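Local coordinates for protein interpain A (Prevotella intermedia, PDB 3BB7) that probably acts as a cysteine peptidase of the C10 family, caught here as the proform of its catalytic domain with the nucleophile replaced, at residues T92-Q97 with V124-K129; T114-T119 with G266-I271; A206-C211 with E310-R315; V282-G285 with D289-G292. The protein carries 1 engineered substitution. One frame throughout, in Å; residues are numbered along the deposited sequence.

Interaction 1 (T92-Q97 with V124-K129); sequences TTWGQQ and VLNYFK. Unlike the reference sequence in segment 124-129: V124 (reference Ala).
The six-membered end of the W94 indole meets the side chain of N126. CH2 of W94 lies 3.6 Å from CB of N126, and the amide CG is equally near the same ring atom. The approach is oblique, with the ring and amide planes 38° apart. One face of the indole carries the methyl of T92: CG2 sits 3.3 Å above the ring plane, offset toward the rim. That methyl also touches the amide, with T92 CG2 3.4 Å from N126 ND2. The N126 amide thus packs against both T92 and W94. It points there because its CG stands anti to the backbone N (chi1 -180°).

No direct hydrogen bond joins the two segments. A water bridges them instead. It donates to T92 OG1 at 2.8 Å and accepts from N126 ND2 at 3.1 Å. T92 OG1 also bonds to Q123, and W94 NE1 bonds to the carbonyl of K167.

The contact is buried. It sets the loop before helix 116-128 against the C-terminal end of that same helix. W94 also touches V182, L185 and M186 of helix 176-192 and A122 of helix 116-128, so its indole contacts both helices.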
loop_
_atom_site.group_PDB
_atom_site.type_symbol
_atom_site.label_atom_id
_atom_site.label_comp_id
_atom_site.label_asym_id
_atom_site.label_seq_id
_atom_site.Cartn_x
_atom_site.Cartn_y
_atom_site.Cartn_z
ATOM N N THR A 92 2.025 0.587 12.427
ATOM C CA THR A 92 2.545 1.860 11.977
ATOM C C THR A 92 1.506 2.602 11.126
ATOM O O THR A 92 0.612 1.995 10.522
ATOM C CB THR A 92 3.808 1.659 11.132
ATOM O OG1 THR A 92 3.549 0.679 10.107
ATOM C CG2 THR A 92 4.958 1.206 11.992
ATOM N N THR A 93 1.632 3.926 11.086
ATOM C CA THR A 93 0.813 4.748 10.225
ATOM C C THR A 93 1.712 5.696 9.444
ATOM O O THR A 93 1.630 6.914 9.563
ATOM C CB THR A 93 -0.263 5.526 11.018
ATOM O OG1 THR A 93 0.333 6.144 12.163
ATOM C CG2 THR A 93 -1.369 4.581 11.458
ATOM N N TRP A 94 2.591 5.118 8.637
ATOM C CA TRP A 94 3.611 5.924 7.978
ATOM C C TRP A 94 3.127 6.626 6.716
ATOM O O TRP A 94 2.014 6.357 6.241
ATOM C CB TRP A 94 4.849 5.053 7.716
ATOM C CG TRP A 94 5.529 4.632 9.010
ATOM C CD1 TRP A 94 5.241 5.078 10.276
ATOM C CD2 TRP A 94 6.638 3.742 9.144
ATOM N NE1 TRP A 94 6.113 4.526 11.195
ATOM C CE2 TRP A 94 6.962 3.682 10.531
ATOM C CE3 TRP A 94 7.365 2.935 8.240
ATOM C CZ2 TRP A 94 7.976 2.864 11.032
ATOM C CZ3 TRP A 94 8.399 2.141 8.731
ATOM C CH2 TRP A 94 8.687 2.105 10.123
ATOM N N GLY A 95 3.932 7.557 6.207
ATOM C CA GLY A 95 3.559 8.345 5.056
ATOM C C GLY A 95 4.777 8.628 4.190
ATOM O O GLY A 95 5.772 7.867 4.237
ATOM N N GLN A 96 4.717 9.703 3.399
ATOM C CA GLN A 96 5.744 9.956 2.386
ATOM C C GLN A 96 6.487 11.278 2.573
ATOM O O GLN A 96 7.472 11.537 1.856
ATOM C CB GLN A 96 5.115 9.983 0.990
ATOM C CG GLN A 96 4.508 8.667 0.533
ATOM C CD GLN A 96 4.201 8.687 -0.952
ATOM O OE1 GLN A 96 4.983 9.214 -1.748
ATOM N NE2 GLN A 96 3.058 8.084 -1.341
ATOM N N GLN A 97 6.025 12.122 3.492
ATOM C CA GLN A 97 6.668 13.425 3.721
ATOM C C GLN A 97 7.463 13.466 5.036
ATOM O O GLN A 97 8.046 12.436 5.415
ATOM C CB GLN A 97 5.680 14.576 3.505
ATOM C CG GLN A 97 5.141 14.539 2.086
ATOM C CD GLN A 97 4.328 15.726 1.732
ATOM O OE1 GLN A 97 3.126 15.762 1.988
ATOM N NE2 GLN A 97 4.971 16.718 1.134
ATOM N N VAL A 124 6.207 -2.966 5.771
ATOM C CA VAL A 124 6.326 -4.418 5.854
ATOM C C VAL A 124 7.664 -4.847 6.471
ATOM O O VAL A 124 7.678 -5.719 7.331
ATOM C CB VAL A 124 6.097 -5.056 4.466
ATOM C CG1 VAL A 124 6.353 -6.608 4.521
ATOM C CG2 VAL A 124 4.660 -4.790 4.031
ATOM N N LEU A 125 8.783 -4.248 6.065
ATOM C CA LEU A 125 10.080 -4.611 6.681
ATOM C C LEU A 125 10.088 -4.329 8.177
ATOM O O LEU A 125 10.578 -5.142 8.981
ATOM C CB LEU A 125 11.218 -3.844 6.010
ATOM C CG LEU A 125 11.829 -4.574 4.788
ATOM C CD1 LEU A 125 10.781 -5.164 3.818
ATOM C CD2 LEU A 125 12.873 -3.735 4.062
ATOM N N ASN A 126 9.483 -3.220 8.583
ATOM C CA ASN A 126 9.440 -2.888 9.990
ATOM C C ASN A 126 8.593 -3.898 10.780
ATOM O O ASN A 126 8.866 -4.195 11.938
ATOM C CB ASN A 126 8.867 -1.483 10.212
ATOM C CG ASN A 126 8.827 -1.126 11.691
ATOM O OD1 ASN A 126 9.878 -1.015 12.355
ATOM N ND2 ASN A 126 7.617 -0.947 12.217
ATOM N N TYR A 127 7.519 -4.393 10.166
ATOM C CA TYR A 127 6.704 -5.430 10.818
ATOM C C TYR A 127 7.578 -6.641 11.188
ATOM O O TYR A 127 7.470 -7.207 12.303
ATOM C CB TYR A 127 5.539 -5.825 9.905
ATOM C CG TYR A 127 4.786 -7.006 10.466
ATOM C CD1 TYR A 127 3.893 -6.843 11.537
ATOM C CD2 TYR A 127 5.018 -8.283 9.979
ATOM C CE1 TYR A 127 3.216 -7.938 12.077
ATOM C CE2 TYR A 127 4.334 -9.420 10.529
ATOM C CZ TYR A 127 3.438 -9.219 11.567
ATOM O OH TYR A 127 2.784 -10.282 12.155
ATOM N N PHE A 128 8.461 -7.041 10.267
ATOM C CA PHE A 128 9.357 -8.184 10.514
ATOM C C PHE A 128 10.618 -7.871 11.284
ATOM O O PHE A 128 11.271 -8.795 11.786
ATOM C CB PHE A 128 9.747 -8.809 9.174
ATOM C CG PHE A 128 8.592 -9.509 8.492
ATOM C CD1 PHE A 128 8.048 -10.671 9.058
ATOM C CD2 PHE A 128 8.031 -8.984 7.342
ATOM C CE1 PHE A 128 6.979 -11.334 8.460
ATOM C CE2 PHE A 128 6.926 -9.619 6.733
ATOM C CZ PHE A 128 6.420 -10.789 7.291
ATOM N N LYS A 129 10.970 -6.586 11.373
ATOM C CA LYS A 129 12.225 -6.146 11.988
ATOM C C LYS A 129 13.409 -6.893 11.363
ATOM O O LYS A 129 14.277 -7.451 12.056
ATOM C CB LYS A 129 12.196 -6.274 13.512
ATOM C CG LYS A 129 11.241 -5.270 14.119
ATOM C CD LYS A 129 10.865 -5.638 15.533
ATOM C CE LYS A 129 9.632 -4.830 15.937
ATOM N NZ LYS A 129 8.837 -4.327 14.750
HETATM O O HOH W 1 5.297 -1.491 10.288
#

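Interaction 2 (T114-T119 with G266-I271); sequences TGAVAT and GHAFVI. Engineered in segment 114-119: A116 (natural residue Cys).
A116 and A268 meet at the closest point of the two backbones, where their CA atoms are 5.1 Å apart. CB of A116 lies 3.6 Å from the backbone N of A268, and the two CB atoms are 3.9 Å apart. V117 adds its CG2 branch, 3.9 Å from CB of A268. A chi1 of 170° sends CG1 elsewhere and leaves CG2 as the branch that meets A268. A water lies between two carbonyl oxygens, 2.9 Å from A116 O and 2.8 Å from A268 O.

The next shell fixes the two backbones. G115 is the N-cap of helix 116-128, and its carbonyl accepts from T119 N. At the backbone angles of G115 a CB would press on the carbonyl O of T114, which calls for glycine. On the strand, A268 N bonds to S50 of helix 49-68. H267 NE2 bonds to E310.

A116 is an engineered residue at the position of the natural cysteine, the predicted nucleophile, and H267 is the predicted proton acceptor. In this proform the H267 side chain is directed away from the helix and its ring stacks on W53. A nucleophile at a helix start, beside a histidine-bearing strand, is characteristic of the papain-like clan CA peptidases.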
loop_
_atom_site.group_PDB
_atom_site.type_symbol
_atom_site.label_atom_id
_atom_site.label_comp_id
_atom_site.label_asym_id
_atom_site.label_seq_id
_atom_site.Cartn_x
_atom_site.Cartn_y
_atom_site.Cartn_z
ATOM N N THR A 114 8.784 10.137 -0.446
ATOM C CA THR A 114 9.410 8.823 -0.460
ATOM C C THR A 114 8.936 7.885 -1.569
ATOM O O THR A 114 9.676 6.963 -1.974
ATOM C CB THR A 114 9.180 8.082 0.863
ATOM O OG1 THR A 114 7.767 7.955 1.061
ATOM C CG2 THR A 114 9.850 8.818 2.008
ATOM N N GLY A 115 7.703 8.071 -2.005
ATOM C CA GLY A 115 7.065 7.153 -2.985
ATOM C C GLY A 115 6.225 6.117 -2.243
ATOM O O GLY A 115 6.648 5.566 -1.211
ATOM N N ALA A 116 5.040 5.823 -2.764
ATOM C CA ALA A 116 4.136 4.872 -2.104
ATOM C C ALA A 116 4.744 3.497 -1.989
ATOM O O ALA A 116 4.503 2.776 -1.009
ATOM C CB ALA A 116 2.824 4.777 -2.868
ATOM N N VAL A 117 5.535 3.099 -2.988
ATOM C CA VAL A 117 6.166 1.765 -2.938
ATOM C C VAL A 117 7.154 1.706 -1.792
ATOM O O VAL A 117 7.218 0.706 -1.075
ATOM C CB VAL A 117 6.848 1.408 -4.299
ATOM C CG1 VAL A 117 7.702 0.160 -4.193
ATOM C CG2 VAL A 117 5.752 1.225 -5.362
ATOM N N ALA A 118 7.923 2.783 -1.596
ATOM C CA ALA A 118 8.882 2.790 -0.486
ATOM C C ALA A 118 8.172 2.778 0.853
ATOM O O ALA A 118 8.577 2.052 1.758
ATOM C CB ALA A 118 9.806 3.962 -0.591
ATOM N N THR A 119 7.086 3.540 0.999
ATOM C CA THR A 119 6.373 3.592 2.270
ATOM C C THR A 119 5.737 2.223 2.600
ATOM O O THR A 119 5.793 1.754 3.768
ATOM C CB THR A 119 5.348 4.722 2.221
ATOM O OG1 THR A 119 6.058 5.965 2.139
ATOM C CG2 THR A 119 4.439 4.721 3.436
ATOM N N GLY A 266 1.781 6.458 -9.420
ATOM C CA GLY A 266 1.268 5.166 -8.966
ATOM C C GLY A 266 0.588 5.143 -7.624
ATOM O O GLY A 266 0.256 6.176 -7.026
ATOM N N HIS A 267 0.329 3.925 -7.172
ATOM C CA HIS A 267 -0.341 3.705 -5.917
ATOM C C HIS A 267 0.279 2.460 -5.320
ATOM O O HIS A 267 0.671 1.521 -6.030
ATOM C CB HIS A 267 -1.853 3.486 -6.122
ATOM C CG HIS A 267 -2.187 2.717 -7.361
ATOM N ND1 HIS A 267 -2.543 1.383 -7.356
ATOM C CD2 HIS A 267 -2.224 3.113 -8.655
ATOM C CE1 HIS A 267 -2.747 0.983 -8.601
ATOM N NE2 HIS A 267 -2.572 2.019 -9.405
ATOM N N ALA A 268 0.371 2.422 -4.009
ATOM C CA ALA A 268 0.823 1.208 -3.335
ATOM C C ALA A 268 0.438 1.302 -1.884
ATOM O O ALA A 268 0.285 2.390 -1.331
ATOM C CB ALA A 268 2.362 0.992 -3.496
ATOM N N PHE A 269 0.259 0.142 -1.273
ATOM C CA PHE A 269 -0.249 0.075 0.066
ATOM C C PHE A 269 0.078 -1.303 0.589
ATOM O O PHE A 269 0.644 -2.141 -0.143
ATOM C CB PHE A 269 -1.763 0.385 0.111
ATOM C CG PHE A 269 -2.614 -0.413 -0.868
ATOM C CD1 PHE A 269 -3.154 -1.666 -0.523
ATOM C CD2 PHE A 269 -2.913 0.113 -2.119
ATOM C CE1 PHE A 269 -3.974 -2.367 -1.420
ATOM C CE2 PHE A 269 -3.746 -0.595 -3.015
ATOM C CZ PHE A 269 -4.243 -1.825 -2.664
ATOM N N VAL A 270 -0.273 -1.540 1.847
ATOM C CA VAL A 270 -0.050 -2.842 2.461
ATOM C C VAL A 270 -1.392 -3.505 2.767
ATOM O O VAL A 270 -2.294 -2.854 3.340
ATOM C CB VAL A 270 0.807 -2.762 3.756
ATOM C CG1 VAL A 270 1.062 -4.154 4.337
ATOM C CG2 VAL A 270 2.102 -2.023 3.451
ATOM N N ILE A 271 -1.525 -4.781 2.391
ATOM C CA ILE A 271 -2.653 -5.591 2.905
ATOM C C ILE A 271 -2.132 -6.315 4.116
ATOM O O ILE A 271 -1.185 -7.125 4.028
ATOM C CB ILE A 271 -3.190 -6.614 1.874
ATOM C CG1 ILE A 271 -3.798 -5.864 0.664
ATOM C CG2 ILE A 271 -4.197 -7.614 2.555
ATOM C CD1 ILE A 271 -4.123 -6.806 -0.483
HETATM O O HOH W 2 2.112 3.234 0.564
#

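Interaction 3 (A206-C211 with E310-R315); sequences AYMTDC and EQDMVR
M208 reaches across from the start of helix 208-218 and lies over two residues of strand 312-315. Its near half meets D312: CG of M208 is 3.7 Å from CB of D312, and the two side chains run at a slant to each other. Its far half meets V314, with SD of M208 3.9 Å from CG2 of V314. The bend at chi2 (-65°) turns the thioether from the aspartate toward the valine. D312 and V314 are two apart on the strand, and both face the helix; M313 between them faces away.

C211 stands one helical turn beyond M208. Its SG is 4.2 Å from the same CG2 of V314, so this one methyl is met by both sulfurs.

The polar link is made by water. M208 N, in the first turn of the helix, donates to a water at 2.9 Å, and that water donates to D312 OD1 at 2.6 Å. The other carboxylate oxygen, D312 OD2, bonds to T228 of strand 225-228. The carboxylate therefore has two partners, the helix start through water and T228 directly.

V117 of helix 116-128 also packs on M208 and C211. This is helix-on-sheet packing in the catalytic domain; the side chain of M208 is about 7 Å from that of A116, the engineered residue at the predicted nucleophile position.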
loop_
_atom_site.group_PDB
_atom_site.type_symbol
_atom_site.label_atom_id
_atom_site.label_comp_id
_atom_site.label_asym_id
_atom_site.label_seq_id
_atom_site.Cartn_x
_atom_site.Cartn_y
_atom_site.Cartn_z
ATOM N N ALA A 206 7.655 3.948 -8.658
ATOM C CA ALA A 206 8.467 2.750 -8.843
ATOM C C ALA A 206 7.613 1.600 -9.352
ATOM O O ALA A 206 6.398 1.546 -9.075
ATOM C CB ALA A 206 9.141 2.341 -7.525
ATOM N N TYR A 207 8.271 0.673 -10.057
ATOM C CA TYR A 207 7.617 -0.539 -10.559
ATOM C C TYR A 207 7.782 -1.673 -9.575
ATOM O O TYR A 207 8.857 -1.856 -8.998
ATOM C CB TYR A 207 8.209 -0.950 -11.906
ATOM C CG TYR A 207 8.025 0.111 -12.962
ATOM C CD1 TYR A 207 9.099 0.889 -13.380
ATOM C CD2 TYR A 207 6.772 0.347 -13.524
ATOM C CE1 TYR A 207 8.914 1.896 -14.378
ATOM C CE2 TYR A 207 6.573 1.343 -14.488
ATOM C CZ TYR A 207 7.654 2.099 -14.908
ATOM O OH TYR A 207 7.464 3.082 -15.868
ATOM N N MET A 208 6.740 -2.476 -9.411
ATOM C CA MET A 208 6.798 -3.585 -8.456
ATOM C C MET A 208 7.823 -4.629 -8.826
ATOM O O MET A 208 8.398 -5.255 -7.950
ATOM C CB MET A 208 5.418 -4.228 -8.262
ATOM C CG MET A 208 4.489 -3.342 -7.515
ATOM S SD MET A 208 5.055 -3.074 -5.809
ATOM C CE MET A 208 3.742 -1.996 -5.273
ATOM N N THR A 209 8.110 -4.777 -10.119
ATOM C CA THR A 209 9.138 -5.715 -10.517
ATOM C C THR A 209 10.509 -5.309 -9.943
ATOM O O THR A 209 11.321 -6.176 -9.544
ATOM C CB THR A 209 9.200 -5.850 -12.047
ATOM O OG1 THR A 209 10.129 -6.884 -12.402
ATOM C CG2 THR A 209 9.620 -4.545 -12.735
ATOM N N ASP A 210 10.743 -4.002 -9.882
ATOM C CA ASP A 210 11.998 -3.465 -9.347
ATOM C C ASP A 210 12.002 -3.547 -7.822
ATOM O O ASP A 210 13.032 -3.852 -7.218
ATOM C CB ASP A 210 12.198 -2.042 -9.835
ATOM C CG ASP A 210 12.445 -1.952 -11.320
ATOM O OD1 ASP A 210 13.107 -2.837 -11.907
ATOM O OD2 ASP A 210 11.983 -0.935 -11.893
ATOM N N CYS A 211 10.841 -3.324 -7.199
ATOM C CA CYS A 211 10.722 -3.502 -5.761
ATOM C C CYS A 211 11.130 -4.947 -5.361
ATOM O O CYS A 211 12.006 -5.131 -4.495
ATOM C CB CYS A 211 9.294 -3.170 -5.331
ATOM S SG CYS A 211 8.981 -3.373 -3.570
ATOM N N GLU A 310 -4.133 -2.279 -12.798
ATOM C CA GLU A 310 -2.983 -1.795 -12.006
ATOM C C GLU A 310 -2.949 -2.444 -10.622
ATOM O O GLU A 310 -3.040 -1.759 -9.581
ATOM C CB GLU A 310 -3.037 -0.263 -11.928
ATOM C CG GLU A 310 -3.134 0.384 -13.327
ATOM C CD GLU A 310 -3.495 1.850 -13.289
ATOM O OE1 GLU A 310 -3.812 2.377 -12.197
ATOM O OE2 GLU A 310 -3.476 2.483 -14.382
ATOM N N GLN A 311 -2.785 -3.770 -10.612
ATOM C CA GLN A 311 -2.759 -4.527 -9.355
ATOM C C GLN A 311 -1.677 -5.578 -9.398
ATOM O O GLN A 311 -1.800 -6.586 -10.099
ATOM C CB GLN A 311 -4.096 -5.210 -9.078
ATOM C CG GLN A 311 -5.237 -4.259 -8.791
ATOM C CD GLN A 311 -6.519 -5.016 -8.533
ATOM O OE1 GLN A 311 -6.720 -5.586 -7.444
ATOM N NE2 GLN A 311 -7.403 -5.025 -9.522
ATOM N N ASP A 312 -0.604 -5.281 -8.683
ATOM C CA ASP A 312 0.548 -6.142 -8.560
ATOM C C ASP A 312 0.732 -6.402 -7.075
ATOM O O ASP A 312 0.281 -5.608 -6.235
ATOM C CB ASP A 312 1.816 -5.435 -9.060
ATOM C CG ASP A 312 1.668 -4.858 -10.454
ATOM O OD1 ASP A 312 2.159 -3.725 -10.682
ATOM O OD2 ASP A 312 1.055 -5.518 -11.317
ATOM N N MET A 313 1.389 -7.499 -6.726
ATOM C CA MET A 313 1.770 -7.699 -5.332
ATOM C C MET A 313 3.199 -8.169 -5.279
ATOM O O MET A 313 3.699 -8.823 -6.206
ATOM C CB MET A 313 0.812 -8.649 -4.590
ATOM C CG MET A 313 1.051 -10.116 -4.746
ATOM S SD MET A 313 0.242 -11.240 -3.538
ATOM C CE MET A 313 -1.480 -10.980 -3.975
ATOM N N VAL A 314 3.850 -7.885 -4.162
ATOM C CA VAL A 314 5.142 -8.498 -3.882
ATOM C C VAL A 314 4.878 -9.422 -2.721
ATOM O O VAL A 314 4.449 -8.954 -1.638
ATOM C CB VAL A 314 6.236 -7.479 -3.544
ATOM C CG1 VAL A 314 7.506 -8.229 -3.193
ATOM C CG2 VAL A 314 6.471 -6.552 -4.717
ATOM N N ARG A 315 5.084 -10.722 -2.947
ATOM C CA ARG A 315 4.960 -11.714 -1.895
ATOM C C ARG A 315 6.349 -12.302 -1.627
ATOM O O ARG A 315 7.316 -11.994 -2.350
ATOM C CB ARG A 315 3.915 -12.774 -2.277
ATOM C CG ARG A 315 4.306 -13.671 -3.414
ATOM C CD ARG A 315 3.186 -14.676 -3.730
ATOM N NE ARG A 315 3.535 -15.372 -4.958
ATOM C CZ ARG A 315 2.849 -16.393 -5.457
ATOM N NH1 ARG A 315 1.784 -16.855 -4.803
ATOM N NH2 ARG A 315 3.233 -16.937 -6.611
HETATM O O HOH W 3 4.165 -2.095 -10.748
#

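Interaction 4 (V282-G285 with D289-G292); sequences VNWG and DVDG
A beta-hairpin joins strands 280-283 and 292-294 and pairs V282 with G292 as an antiparallel hydrogen-bonded pair. V282 N donates to G292 O at 2.8 Å. The return bond, G292 N to V282 O, is weak at 3.3 Å.

Beyond the pair, the loop is held by D291 and W284. OD1 of D291 accepts from W284 N at 3.0 Å. The bond is nearly straight (165°), but the donor comes from above the carboxylate plane. W284 NE1 donates to V290 O, also at 3.0 Å. That oxygen lies close to the indole plane, yet the N-H sits well out of the carbonyl plane and the bond is bent (139°). V290 O has a second donor in Y294 OH.

N283 makes an Asx turn: its OD1 accepts from G285 N at 3.1 Å, in the carbonyl plane. The turn leads the chain out of the strand. G285 takes a positive phi, which favours glycine. N283 ND2 bonds to T92 O. OD2 of D291 lies 3.6 Å from CG of N283, the amide and carboxylate planes 49° apart.

CG1 of V282 lies over the centre of one face of the W284 ring, 3.4 Å above its plane. F269 and Y294 meet the same indole edge-to-face.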
loop_
_atom_site.group_PDB
_atom_site.type_symbol
_atom_site.label_atom_id
_atom_site.label_comp_id
_atom_site.label_asym_id
_atom_site.label_seq_id
_atom_site.Cartn_x
_atom_site.Cartn_y
_atom_site.Cartn_z
ATOM N N VAL A 282 -6.296 -2.630 4.966
ATOM C CA VAL A 282 -5.403 -1.838 4.120
ATOM C C VAL A 282 -4.754 -0.706 4.922
ATOM O O VAL A 282 -5.438 0.037 5.654
ATOM C CB VAL A 282 -6.157 -1.215 2.949
ATOM C CG1 VAL A 282 -5.233 -0.360 2.075
ATOM C CG2 VAL A 282 -6.847 -2.287 2.081
ATOM N N ASN A 283 -3.430 -0.621 4.771
ATOM C CA ASN A 283 -2.654 0.510 5.254
ATOM C C ASN A 283 -2.181 1.274 4.035
ATOM O O ASN A 283 -1.321 0.806 3.321
ATOM C CB ASN A 283 -1.492 0.013 6.110
ATOM C CG ASN A 283 -0.743 1.153 6.787
ATOM O OD1 ASN A 283 -0.404 2.142 6.140
ATOM N ND2 ASN A 283 -0.528 1.032 8.107
ATOM N N TRP A 284 -2.789 2.422 3.769
ATOM C CA TRP A 284 -2.534 3.154 2.526
ATOM C C TRP A 284 -1.191 3.871 2.514
ATOM O O TRP A 284 -0.799 4.378 1.463
ATOM C CB TRP A 284 -3.607 4.224 2.276
ATOM C CG TRP A 284 -5.019 3.696 2.230
ATOM C CD1 TRP A 284 -5.968 3.810 3.216
ATOM C CD2 TRP A 284 -5.644 2.998 1.142
ATOM N NE1 TRP A 284 -7.151 3.230 2.801
ATOM C CE2 TRP A 284 -6.973 2.701 1.549
ATOM C CE3 TRP A 284 -5.197 2.547 -0.122
ATOM C CZ2 TRP A 284 -7.866 2.012 0.744
ATOM C CZ3 TRP A 284 -6.126 1.832 -0.934
ATOM C CH2 TRP A 284 -7.431 1.585 -0.483
ATOM N N GLY A 285 -0.524 3.961 3.656
ATOM C CA GLY A 285 0.769 4.652 3.745
ATOM C C GLY A 285 0.596 6.157 3.577
ATOM O O GLY A 285 1.450 6.822 3.016
ATOM N N ASP A 289 -4.411 8.044 7.234
ATOM C CA ASP A 289 -5.675 8.556 6.705
ATOM C C ASP A 289 -6.434 7.419 6.015
ATOM O O ASP A 289 -5.930 6.789 5.093
ATOM C CB ASP A 289 -5.433 9.631 5.665
ATOM C CG ASP A 289 -4.883 10.927 6.249
ATOM O OD1 ASP A 289 -4.602 11.855 5.429
ATOM O OD2 ASP A 289 -4.763 11.047 7.496
ATOM N N VAL A 290 -7.669 7.241 6.446
ATOM C CA VAL A 290 -8.633 6.277 5.902
ATOM C C VAL A 290 -8.202 4.810 5.837
ATOM O O VAL A 290 -8.808 4.025 5.116
ATOM C CB VAL A 290 -9.356 6.795 4.602
ATOM C CG1 VAL A 290 -10.107 8.104 4.888
ATOM C CG2 VAL A 290 -8.404 6.969 3.410
ATOM N N ASP A 291 -7.218 4.432 6.656
ATOM C CA ASP A 291 -6.891 3.009 6.790
ATOM C C ASP A 291 -8.151 2.291 7.295
ATOM O O ASP A 291 -8.946 2.862 8.061
ATOM C CB ASP A 291 -5.717 2.757 7.756
ATOM C CG ASP A 291 -4.391 3.246 7.229
ATOM O OD1 ASP A 291 -4.315 3.640 6.045
ATOM O OD2 ASP A 291 -3.395 3.190 8.018
ATOM N N GLY A 292 -8.360 1.061 6.837
ATOM C CA GLY A 292 -9.573 0.308 7.192
ATOM C C GLY A 292 -9.683 -0.950 6.370
ATOM O O GLY A 292 -8.684 -1.405 5.800
#

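Overall arrangement
From the N terminus, interaction 1 comes first and closes a short loop, joining 92-97 to the end of helix 116-128. Interaction 2 crosses it, since 114-119 lies between the segments of interaction 1. It makes a far longer closure, from the start of that helix to strand 267-274. Interaction 3 crosses interaction 2 in turn and joins helix 208-218 to strand 312-315 of the same sheet. Interaction 4 is a local hairpin closure nested inside the loop of interaction 3. Its strand 280-283 neighbours strand 267-274. Interaction 2 touches the other three, and interactions 1 and 4 touch as well; interaction 3 stays about 7 Å from interaction 1 and about 10 Å from interaction 4 at their nearest atoms.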